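Local coordinates for protein N-acetyl-beta-D glucosaminidase (Rhizomucor miehei CAU432, PDB 4ZM6) that binds acetyl-coenzyme A in a GCN5-related acetyltransferase region and probably combines the activities of a family 3 beta-N-acetylglucosaminidase and a glucosamine N-acetyltransferase, at residues A[554-559]-A[592-597]; A[616-621]-A[625-630]; A[630-635]-A[671-676]. One frame throughout, in Å; residues are numbered along the deposited sequence.

Contact 1: A[554-559]-A[592-597]; sequences TAMWDD and GKIVGF
M556 reaches from helix 546-561 to I594, V595, G596 and F597 at the start of strand 594-605. It supplies the helix side of every close approach here. No hydrogen bond crosses the contact. The meeting is wholly one of van der Waals packing.

The methyl does most of the touching. CE of M556 lies 3.4 Å from V595 C and 3.5 Å from G596 N, so it rests on the peptide link between these two residues. It also meets a branch of I594, with M556 CE 3.5 Å from I594 CG2. The sulfur sits further along the strand. M556 SD is 4.2 Å from F597 CB, and touches only the root of that side chain. The ring of F597 leads off to meet Y544 edge-to-face.

The torsions explain this reach. CG of M556 is anti to the backbone N (chi1 -161°), and the chain runs out straight to SD. It then bends at chi3 (-74°), which lays CE along the strand.

A helix packs on a beta sheet here, consistent with the first helix of the GNAT fold. The axes of 554-559 and 594-597 pass 9.5 Å apart, at 74° to each other.

The strand has an irregular backbone just where the methyl lands. V595 and G596 both face A587 of strand 585-588, which makes a classic beta bulge. The side chain of V595 starts away from the helix and touches A587 and Y622. M556 also packs on M617 and S619 of the next strand and its following loop.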
# COMPACT_ATOMS: atom_id res chain seq x y z
N THR A 554 -26.35 3.99 7.88
CA THR A 554 -27.73 4.49 7.85
C THR A 554 -28.28 4.65 9.27
O THR A 554 -28.87 5.68 9.60
CB THR A 554 -28.65 3.56 7.04
OG1 THR A 554 -28.13 3.41 5.71
CG2 THR A 554 -30.07 4.11 6.98
N ALA A 555 -28.09 3.63 10.10
CA ALA A 555 -28.53 3.68 11.50
C ALA A 555 -27.81 4.78 12.27
O ALA A 555 -28.41 5.47 13.09
CB ALA A 555 -28.31 2.35 12.17
N MET A 556 -26.52 4.96 12.00
CA MET A 556 -25.75 6.00 12.65
C MET A 556 -26.29 7.39 12.29
O MET A 556 -26.33 8.28 13.14
CB MET A 556 -24.26 5.89 12.28
CG MET A 556 -23.32 6.61 13.23
SD MET A 556 -21.62 6.63 12.63
CE MET A 556 -21.15 4.93 12.92
N TRP A 557 -26.71 7.56 11.03
CA TRP A 557 -27.24 8.84 10.58
C TRP A 557 -28.53 9.19 11.30
O TRP A 557 -28.71 10.33 11.72
CB TRP A 557 -27.49 8.87 9.07
CG TRP A 557 -28.12 10.16 8.63
CD1 TRP A 557 -29.42 10.54 8.80
CD2 TRP A 557 -27.47 11.25 7.96
NE1 TRP A 557 -29.63 11.79 8.28
CE2 TRP A 557 -28.45 12.25 7.76
CE3 TRP A 557 -26.17 11.48 7.52
CZ2 TRP A 557 -28.16 13.46 7.13
CZ3 TRP A 557 -25.88 12.68 6.88
CH2 TRP A 557 -26.87 13.66 6.70
N ASP A 558 -29.42 8.22 11.42
CA ASP A 558 -30.70 8.47 12.06
C ASP A 558 -30.47 8.77 13.53
O ASP A 558 -31.11 9.65 14.10
CB ASP A 558 -31.64 7.28 11.91
CG ASP A 558 -33.06 7.59 12.34
OD1 ASP A 558 -33.65 8.55 11.80
OD2 ASP A 558 -33.57 6.89 13.24
N ASP A 559 -29.54 8.04 14.13
CA ASP A 559 -29.19 8.21 15.53
C ASP A 559 -28.69 9.64 15.83
O ASP A 559 -29.03 10.20 16.86
CB ASP A 559 -28.13 7.18 15.92
CG ASP A 559 -27.91 7.09 17.41
OD1 ASP A 559 -28.79 7.54 18.18
OD2 ASP A 559 -26.86 6.55 17.82
N GLY A 592 -15.17 -5.04 16.09
CA GLY A 592 -15.58 -4.79 14.70
C GLY A 592 -16.87 -4.01 14.53
O GLY A 592 -17.39 -3.90 13.42
N LYS A 593 -17.39 -3.47 15.63
CA LYS A 593 -18.63 -2.71 15.58
C LYS A 593 -18.33 -1.29 15.13
O LYS A 593 -17.41 -0.65 15.64
CB LYS A 593 -19.29 -2.69 16.95
CG LYS A 593 -20.55 -1.84 17.03
CD LYS A 593 -21.08 -1.86 18.45
CE LYS A 593 -21.78 -0.56 18.83
NZ LYS A 593 -21.56 -0.28 20.26
N ILE A 594 -19.11 -0.82 14.16
CA ILE A 594 -18.88 0.50 13.57
C ILE A 594 -19.32 1.58 14.55
O ILE A 594 -20.44 1.54 15.06
CB ILE A 594 -19.62 0.63 12.21
CG1 ILE A 594 -19.00 -0.36 11.21
CG2 ILE A 594 -19.55 2.06 11.69
CD1 ILE A 594 -19.66 -0.36 9.84
N VAL A 595 -18.42 2.51 14.82
CA VAL A 595 -18.68 3.59 15.79
C VAL A 595 -18.61 4.99 15.18
O VAL A 595 -19.25 5.91 15.69
CB VAL A 595 -17.72 3.49 17.00
CG1 VAL A 595 -18.06 2.26 17.82
CG2 VAL A 595 -16.26 3.46 16.56
N GLY A 596 -17.86 5.15 14.09
CA GLY A 596 -17.83 6.41 13.37
C GLY A 596 -17.66 6.22 11.87
O GLY A 596 -17.22 5.17 11.41
N PHE A 597 -17.99 7.27 11.13
CA PHE A 597 -17.91 7.25 9.68
C PHE A 597 -17.42 8.59 9.15
O PHE A 597 -17.75 9.64 9.71
CB PHE A 597 -19.30 6.92 9.10
CG PHE A 597 -19.40 7.10 7.62
CD1 PHE A 597 -18.98 6.10 6.76
CD2 PHE A 597 -19.92 8.27 7.09
CE1 PHE A 597 -19.07 6.27 5.39
CE2 PHE A 597 -20.01 8.45 5.72
CZ PHE A 597 -19.58 7.44 4.87

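Contact 2: A[616-621]-A[625-630]; sequences LMVSPS and KGVGTL. With ACO (acetyl coenzyme *a), chain C.
V618, the last residue of strand 608-618, faces G628 in the first turn of helix 627-642 with their CA atoms 6.4 Å apart, and the chain turns back between them so that 616-621 and 625-628 point 157° apart, nearly antiparallel.

The direct packing is light, mostly methyls and methylenes laid on backbone atoms. V618 CG1 is 3.8 Å from G628 N; with V627 CG1 it makes the one apolar pair. L616 turns its CD1 branch to the backbone of G628. At the solvent side, K625 runs extended until its last torsion and brings CE against the carbonyl O of S621. No hydrogen bond joins the segments directly.

Acetyl-coenzyme A bridges them instead. The backbone at the end of strand 608-618 takes the pantetheine arm. L616 N donates to the thioester O of the cofactor at 3.0 Å. V618 N donates nearly straight to its O9P, at 2.8 Å and 164°. A weak hydrogen bond from N4P to L616 O lies between these two. The helix start takes the diphosphate. G626 N is hydrogen-bonded to O1A at 2.7 Å, and G628 N to O4A at 2.8 Å. T629 adds a hydrogen bond from its hydroxyl, OG1, to O2A.

Q623 to G628 read Q-G-K-G-V-G, the Q-x-x-G-x-G signature of the GNAT acetyl-CoA site. G626 is the N-cap of the helix. The diphosphate thus sits where the helix dipole would probably stabilise its negative charge. G624 N adds a further hydrogen bond to the cofactor.

The segments are the end of the first strand and the start of the helix of a beta-alpha-beta unit that goes on to strand 646-649. M617 faces the other way, onto I560 and F561 of helix 546-561. L616 and T629 touch F673 of helix 665-677.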
# COMPACT_ATOMS: atom_id res chain seq x y z
N LEU A 616 -18.60 13.82 8.51
CA LEU A 616 -17.86 13.22 9.61
C LEU A 616 -18.85 13.06 10.73
O LEU A 616 -19.50 14.03 11.12
CB LEU A 616 -16.72 14.13 10.05
CG LEU A 616 -15.44 13.54 10.68
CD1 LEU A 616 -14.86 14.52 11.69
CD2 LEU A 616 -15.67 12.18 11.33
N MET A 617 -19.00 11.84 11.25
CA MET A 617 -19.97 11.58 12.31
C MET A 617 -19.55 10.37 13.13
O MET A 617 -19.01 9.41 12.59
CB MET A 617 -21.36 11.33 11.70
CG MET A 617 -21.54 9.94 11.10
SD MET A 617 -22.98 9.69 10.03
CE MET A 617 -24.28 10.37 11.05
N VAL A 618 -19.79 10.43 14.45
CA VAL A 618 -19.57 9.27 15.32
C VAL A 618 -20.74 9.14 16.31
O VAL A 618 -21.33 10.14 16.74
CB VAL A 618 -18.19 9.30 16.05
CG1 VAL A 618 -17.25 10.33 15.44
CG2 VAL A 618 -18.33 9.57 17.54
N SER A 619 -21.05 7.89 16.67
CA SER A 619 -22.18 7.57 17.54
C SER A 619 -22.09 8.30 18.87
O SER A 619 -21.00 8.36 19.45
CB SER A 619 -22.22 6.06 17.80
OG SER A 619 -21.91 5.32 16.63
N PRO A 620 -23.22 8.83 19.38
CA PRO A 620 -23.22 9.65 20.60
C PRO A 620 -22.50 9.00 21.78
O PRO A 620 -21.65 9.63 22.40
CB PRO A 620 -24.71 9.80 20.92
CG PRO A 620 -25.40 9.62 19.61
CD PRO A 620 -24.59 8.60 18.88
N SER A 621 -22.82 7.74 22.06
CA SER A 621 -22.18 7.01 23.16
C SER A 621 -20.67 6.80 22.99
O SER A 621 -20.01 6.37 23.93
CB SER A 621 -22.86 5.65 23.33
OG SER A 621 -22.87 4.95 22.10
N LYS A 625 -13.95 10.34 22.67
CA LYS A 625 -12.93 9.31 22.88
C LYS A 625 -11.80 9.36 21.84
O LYS A 625 -10.91 8.51 21.84
CB LYS A 625 -13.57 7.92 22.87
CG LYS A 625 -14.70 7.75 23.87
CD LYS A 625 -15.28 6.35 23.80
CE LYS A 625 -16.43 6.16 24.78
NZ LYS A 625 -15.97 6.28 26.19
N GLY A 626 -11.84 10.35 20.95
CA GLY A 626 -10.82 10.51 19.91
C GLY A 626 -11.12 9.81 18.59
O GLY A 626 -10.26 9.76 17.72
N VAL A 627 -12.34 9.28 18.44
CA VAL A 627 -12.72 8.60 17.20
C VAL A 627 -12.88 9.60 16.06
O VAL A 627 -12.41 9.36 14.95
CB VAL A 627 -14.04 7.80 17.36
CG1 VAL A 627 -14.48 7.22 16.02
CG2 VAL A 627 -13.86 6.70 18.40
N GLY A 628 -13.56 10.70 16.34
CA GLY A 628 -13.72 11.77 15.36
C GLY A 628 -12.37 12.20 14.81
O GLY A 628 -12.20 12.41 13.61
N THR A 629 -11.40 12.30 15.71
CA THR A 629 -10.05 12.74 15.37
C THR A 629 -9.32 11.71 14.52
O THR A 629 -8.64 12.07 13.56
CB THR A 629 -9.26 13.08 16.64
OG1 THR A 629 -9.83 14.26 17.23
CG2 THR A 629 -7.79 13.34 16.34
N LEU A 630 -9.46 10.43 14.87
CA LEU A 630 -8.92 9.35 14.03
C LEU A 630 -9.36 9.48 12.59
O LEU A 630 -8.53 9.53 11.68
CB LEU A 630 -9.35 7.98 14.55
CG LEU A 630 -8.28 7.21 15.30
CD1 LEU A 630 -7.92 7.89 16.62
CD2 LEU A 630 -8.78 5.79 15.55
N1A ACO C . -10.27 12.04 27.26
C2A ACO C . -10.73 13.29 27.50
N3A ACO C . -11.17 14.12 26.53
C4A ACO C . -11.20 13.73 25.23
C5A ACO C . -10.71 12.38 24.89
C6A ACO C . -10.24 11.52 26.01
N6A ACO C . -9.79 10.27 25.76
N7A ACO C . -10.83 12.24 23.57
C8A ACO C . -11.34 13.40 23.08
N9A ACO C . -11.56 14.29 24.07
C1B ACO C . -12.12 15.66 23.89
C2B ACO C . -11.03 16.72 23.75
O2B ACO C . -11.33 17.85 24.58
C3B ACO C . -10.99 17.08 22.27
O3B ACO C . -10.71 18.47 22.01
P3B ACO C . -11.72 19.74 22.21
O7A ACO C . -12.51 19.81 20.92
O8A ACO C . -12.51 19.44 23.46
O9A ACO C . -10.76 20.88 22.37
C4B ACO C . -12.33 16.60 21.72
O4B ACO C . -12.90 15.70 22.69
C5B ACO C . -12.16 15.93 20.37
O5B ACO C . -13.22 14.99 20.22
P1A ACO C . -13.02 13.58 19.49
O1A ACO C . -13.36 12.51 20.50
O2A ACO C . -11.72 13.51 18.74
O3A ACO C . -14.21 13.78 18.43
P2A ACO C . -15.57 12.96 18.55
O4A ACO C . -15.23 11.49 18.50
O5A ACO C . -16.38 13.49 19.71
O6A ACO C . -16.28 13.41 17.18
CBP ACO C . -17.73 14.99 16.05
CCP ACO C . -16.49 14.80 16.90
CDP ACO C . -17.55 14.30 14.71
CEP ACO C . -17.91 16.48 15.81
CAP ACO C . -18.91 14.40 16.83
OAP ACO C . -19.28 15.29 17.87
C9P ACO C . -20.10 14.09 15.97
O9P ACO C . -20.24 12.96 15.54
N8P ACO C . -20.98 15.06 15.73
C7P ACO C . -22.17 14.79 14.95
C6P ACO C . -22.88 16.06 14.50
C5P ACO C . -22.16 16.87 13.44
O5P ACO C . -22.42 18.06 13.42
N4P ACO C . -21.31 16.32 12.56
C3P ACO C . -20.67 17.10 11.49
C2P ACO C . -21.48 17.11 10.19
S1P ACO C . -21.03 18.44 9.10
C ACO C . -19.81 17.83 8.16
O ACO C . -19.37 16.71 8.36
CH3 ACO C . -19.29 18.69 7.06

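Contact 3: A[630-635]-A[671-676]; sequences LLHDAA and QAFFSK. With ACO (acetyl coenzyme *a), chain C.
H632 of helix 627-642 meets F673 and F674 of helix 665-677 through one ring carbon. The ring contacts come first. H632 CD2 is 3.9 Å from F674 CE1. Each of these atoms lies at the edge of the other ring, near its plane, so the two rings meet rim to rim without stacking. F673 CE1 comes to the same carbon, H632 CD2, at 4.1 Å. F673 CD1 sits 3.7 Å above one face of the F674 ring, offset toward the rim. With chi1 near 175° the imidazole of H632 swings away from its own backbone N and over to helix 665-677.

These two helices belong to the acetyltransferase domain, and acetyl-coenzyme A lies beside them as in other GNAT proteins. One face of the F673 ring carries the cofactor, with CCP 3.7 Å above its plane.

The polar contacts are of two kinds. Some hold the histidine and its neighbour. H632 ND1 makes a weak hydrogen bond to D633 OD1. The other ring nitrogen, NE2, is hydrogen-bonded to W679 NE1. D633 is also hydrogen-bonded, through OD1 to T109 OG1 and through OD2 to S107 OG, both in the glycoside hydrolase family 3 region of the chain. The other kind involves K676, which belongs to the acetyl-CoA binding site. Its NZ is hydrogen-bonded to O9A of the cofactor's 3'-phosphate; the modelled length is very short and therefore doubtful.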
# COMPACT_ATOMS: atom_id res chain seq x y z
N LEU A 630 -9.46 10.43 14.87
CA LEU A 630 -8.92 9.35 14.03
C LEU A 630 -9.36 9.48 12.59
O LEU A 630 -8.53 9.53 11.68
CB LEU A 630 -9.35 7.98 14.55
CG LEU A 630 -8.28 7.21 15.30
CD1 LEU A 630 -7.92 7.89 16.62
CD2 LEU A 630 -8.78 5.79 15.55
N LEU A 631 -10.68 9.54 12.40
CA LEU A 631 -11.29 9.57 11.07
C LEU A 631 -10.92 10.84 10.34
O LEU A 631 -10.60 10.81 9.15
CB LEU A 631 -12.82 9.47 11.19
CG LEU A 631 -13.36 8.14 11.71
CD1 LEU A 631 -14.84 8.22 12.03
CD2 LEU A 631 -13.09 7.02 10.71
N HIS A 632 -10.97 11.95 11.06
CA HIS A 632 -10.63 13.26 10.51
C HIS A 632 -9.21 13.29 9.95
O HIS A 632 -8.96 13.82 8.87
CB HIS A 632 -10.80 14.30 11.62
CG HIS A 632 -10.37 15.68 11.23
ND1 HIS A 632 -9.05 16.05 11.17
CD2 HIS A 632 -11.10 16.77 10.92
CE1 HIS A 632 -8.98 17.32 10.81
NE2 HIS A 632 -10.20 17.78 10.66
N ASP A 633 -8.27 12.71 10.70
CA ASP A 633 -6.88 12.62 10.28
C ASP A 633 -6.70 11.72 9.06
O ASP A 633 -5.95 12.05 8.13
CB ASP A 633 -6.01 12.15 11.44
CG ASP A 633 -5.82 13.22 12.50
OD1 ASP A 633 -6.74 14.06 12.68
OD2 ASP A 633 -4.76 13.24 13.14
N ALA A 634 -7.40 10.58 9.05
CA ALA A 634 -7.40 9.69 7.88
C ALA A 634 -7.85 10.44 6.64
O ALA A 634 -7.30 10.25 5.56
CB ALA A 634 -8.31 8.49 8.13
N ALA A 635 -8.84 11.32 6.80
CA ALA A 635 -9.32 12.14 5.70
C ALA A 635 -8.25 13.11 5.19
O ALA A 635 -8.01 13.18 3.98
CB ALA A 635 -10.57 12.90 6.11
N GLN A 671 -18.85 22.64 14.80
CA GLN A 671 -18.15 23.75 14.17
C GLN A 671 -16.89 24.11 14.96
O GLN A 671 -15.84 24.38 14.38
CB GLN A 671 -19.04 24.98 14.07
CG GLN A 671 -20.25 24.82 13.16
CD GLN A 671 -21.10 26.07 13.10
OE1 GLN A 671 -22.31 26.01 12.90
NE2 GLN A 671 -20.46 27.22 13.29
N ALA A 672 -17.02 24.14 16.28
CA ALA A 672 -15.89 24.39 17.16
C ALA A 672 -14.84 23.28 17.03
O ALA A 672 -13.64 23.54 17.01
CB ALA A 672 -16.35 24.51 18.60
N PHE A 673 -15.31 22.03 16.93
CA PHE A 673 -14.41 20.90 16.71
C PHE A 673 -13.50 21.17 15.52
O PHE A 673 -12.28 21.02 15.61
CB PHE A 673 -15.22 19.61 16.50
CG PHE A 673 -14.38 18.44 16.08
CD1 PHE A 673 -14.13 18.20 14.74
CD2 PHE A 673 -13.85 17.57 17.02
CE1 PHE A 673 -13.36 17.12 14.35
CE2 PHE A 673 -13.08 16.49 16.64
CZ PHE A 673 -12.83 16.26 15.30
N PHE A 674 -14.10 21.59 14.40
CA PHE A 674 -13.37 21.80 13.16
C PHE A 674 -12.44 23.02 13.19
O PHE A 674 -11.31 22.93 12.71
CB PHE A 674 -14.32 21.89 11.95
CG PHE A 674 -14.96 20.57 11.58
CD1 PHE A 674 -14.18 19.48 11.24
CD2 PHE A 674 -16.33 20.43 11.54
CE1 PHE A 674 -14.75 18.27 10.90
CE2 PHE A 674 -16.91 19.22 11.20
CZ PHE A 674 -16.12 18.14 10.88
N SER A 675 -12.89 24.15 13.73
CA SER A 675 -12.02 25.33 13.80
C SER A 675 -10.82 25.07 14.70
O SER A 675 -9.69 25.45 14.37
CB SER A 675 -12.77 26.58 14.27
OG SER A 675 -13.71 26.24 15.26
N LYS A 676 -11.05 24.37 15.80
CA LYS A 676 -9.99 24.00 16.74
C LYS A 676 -8.89 23.13 16.12
O LYS A 676 -7.76 23.15 16.61
CB LYS A 676 -10.59 23.28 17.95
CG LYS A 676 -9.70 23.24 19.16
CD LYS A 676 -10.53 23.43 20.42
CE LYS A 676 -9.65 23.52 21.66
NZ LYS A 676 -8.84 22.29 21.86
N1A ACO C . -10.27 12.04 27.26
C2A ACO C . -10.73 13.29 27.50
N3A ACO C . -11.17 14.12 26.53
C4A ACO C . -11.20 13.73 25.23
C5A ACO C . -10.71 12.38 24.89
C6A ACO C . -10.24 11.52 26.01
N6A ACO C . -9.79 10.27 25.76
N7A ACO C . -10.83 12.24 23.57
C8A ACO C . -11.34 13.40 23.08
N9A ACO C . -11.56 14.29 24.07
C1B ACO C . -12.12 15.66 23.89
C2B ACO C . -11.03 16.72 23.75
O2B ACO C . -11.33 17.85 24.58
C3B ACO C . -10.99 17.08 22.27
O3B ACO C . -10.71 18.47 22.01
P3B ACO C . -11.72 19.74 22.21
O7A ACO C . -12.51 19.81 20.92
O8A ACO C . -12.51 19.44 23.46
O9A ACO C . -10.76 20.88 22.37
C4B ACO C . -12.33 16.60 21.72
O4B ACO C . -12.90 15.70 22.69
C5B ACO C . -12.16 15.93 20.37
O5B ACO C . -13.22 14.99 20.22
P1A ACO C . -13.02 13.58 19.49
O1A ACO C . -13.36 12.51 20.50
O2A ACO C . -11.72 13.51 18.74
O3A ACO C . -14.21 13.78 18.43
P2A ACO C . -15.57 12.96 18.55
O4A ACO C . -15.23 11.49 18.50
O5A ACO C . -16.38 13.49 19.71
O6A ACO C . -16.28 13.41 17.18
CBP ACO C . -17.73 14.99 16.05
CCP ACO C . -16.49 14.80 16.90
CDP ACO C . -17.55 14.30 14.71
CEP ACO C . -17.91 16.48 15.81
CAP ACO C . -18.91 14.40 16.83
OAP ACO C . -19.28 15.29 17.87
C9P ACO C . -20.10 14.09 15.97
O9P ACO C . -20.24 12.96 15.54
N8P ACO C . -20.98 15.06 15.73
C7P ACO C . -22.17 14.79 14.95
C6P ACO C . -22.88 16.06 14.50
C5P ACO C . -22.16 16.87 13.44
O5P ACO C . -22.42 18.06 13.42
N4P ACO C . -21.31 16.32 12.56
C3P ACO C . -20.67 17.10 11.49
C2P ACO C . -21.48 17.11 10.19
S1P ACO C . -21.03 18.44 9.10
C ACO C . -19.81 17.83 8.16
O ACO C . -19.37 16.71 8.36
CH3 ACO C . -19.29 18.69 7.06

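Overall arrangement
From the N terminus the contacts come in series, and none nests in or crosses another. Contact 1 closes a loop of 32 residues, bringing helix 546-561 onto the start of strand 594-605. Contact 2 closes a turn of only three residues, from strand 608-618 into helix 627-642. Contact 3 closes 35 residues and sets helix 665-677 beside that same helix, sharing L630 with contact 2. Strands 594-605 and 608-618 are sheet neighbours, so contacts 1 and 2 meet through backbone pairing of F597 with M617. L616 and L631 pack between contacts 2 and 3, which both touch acetyl-coenzyme A. L631 also reaches F597 of contact 1.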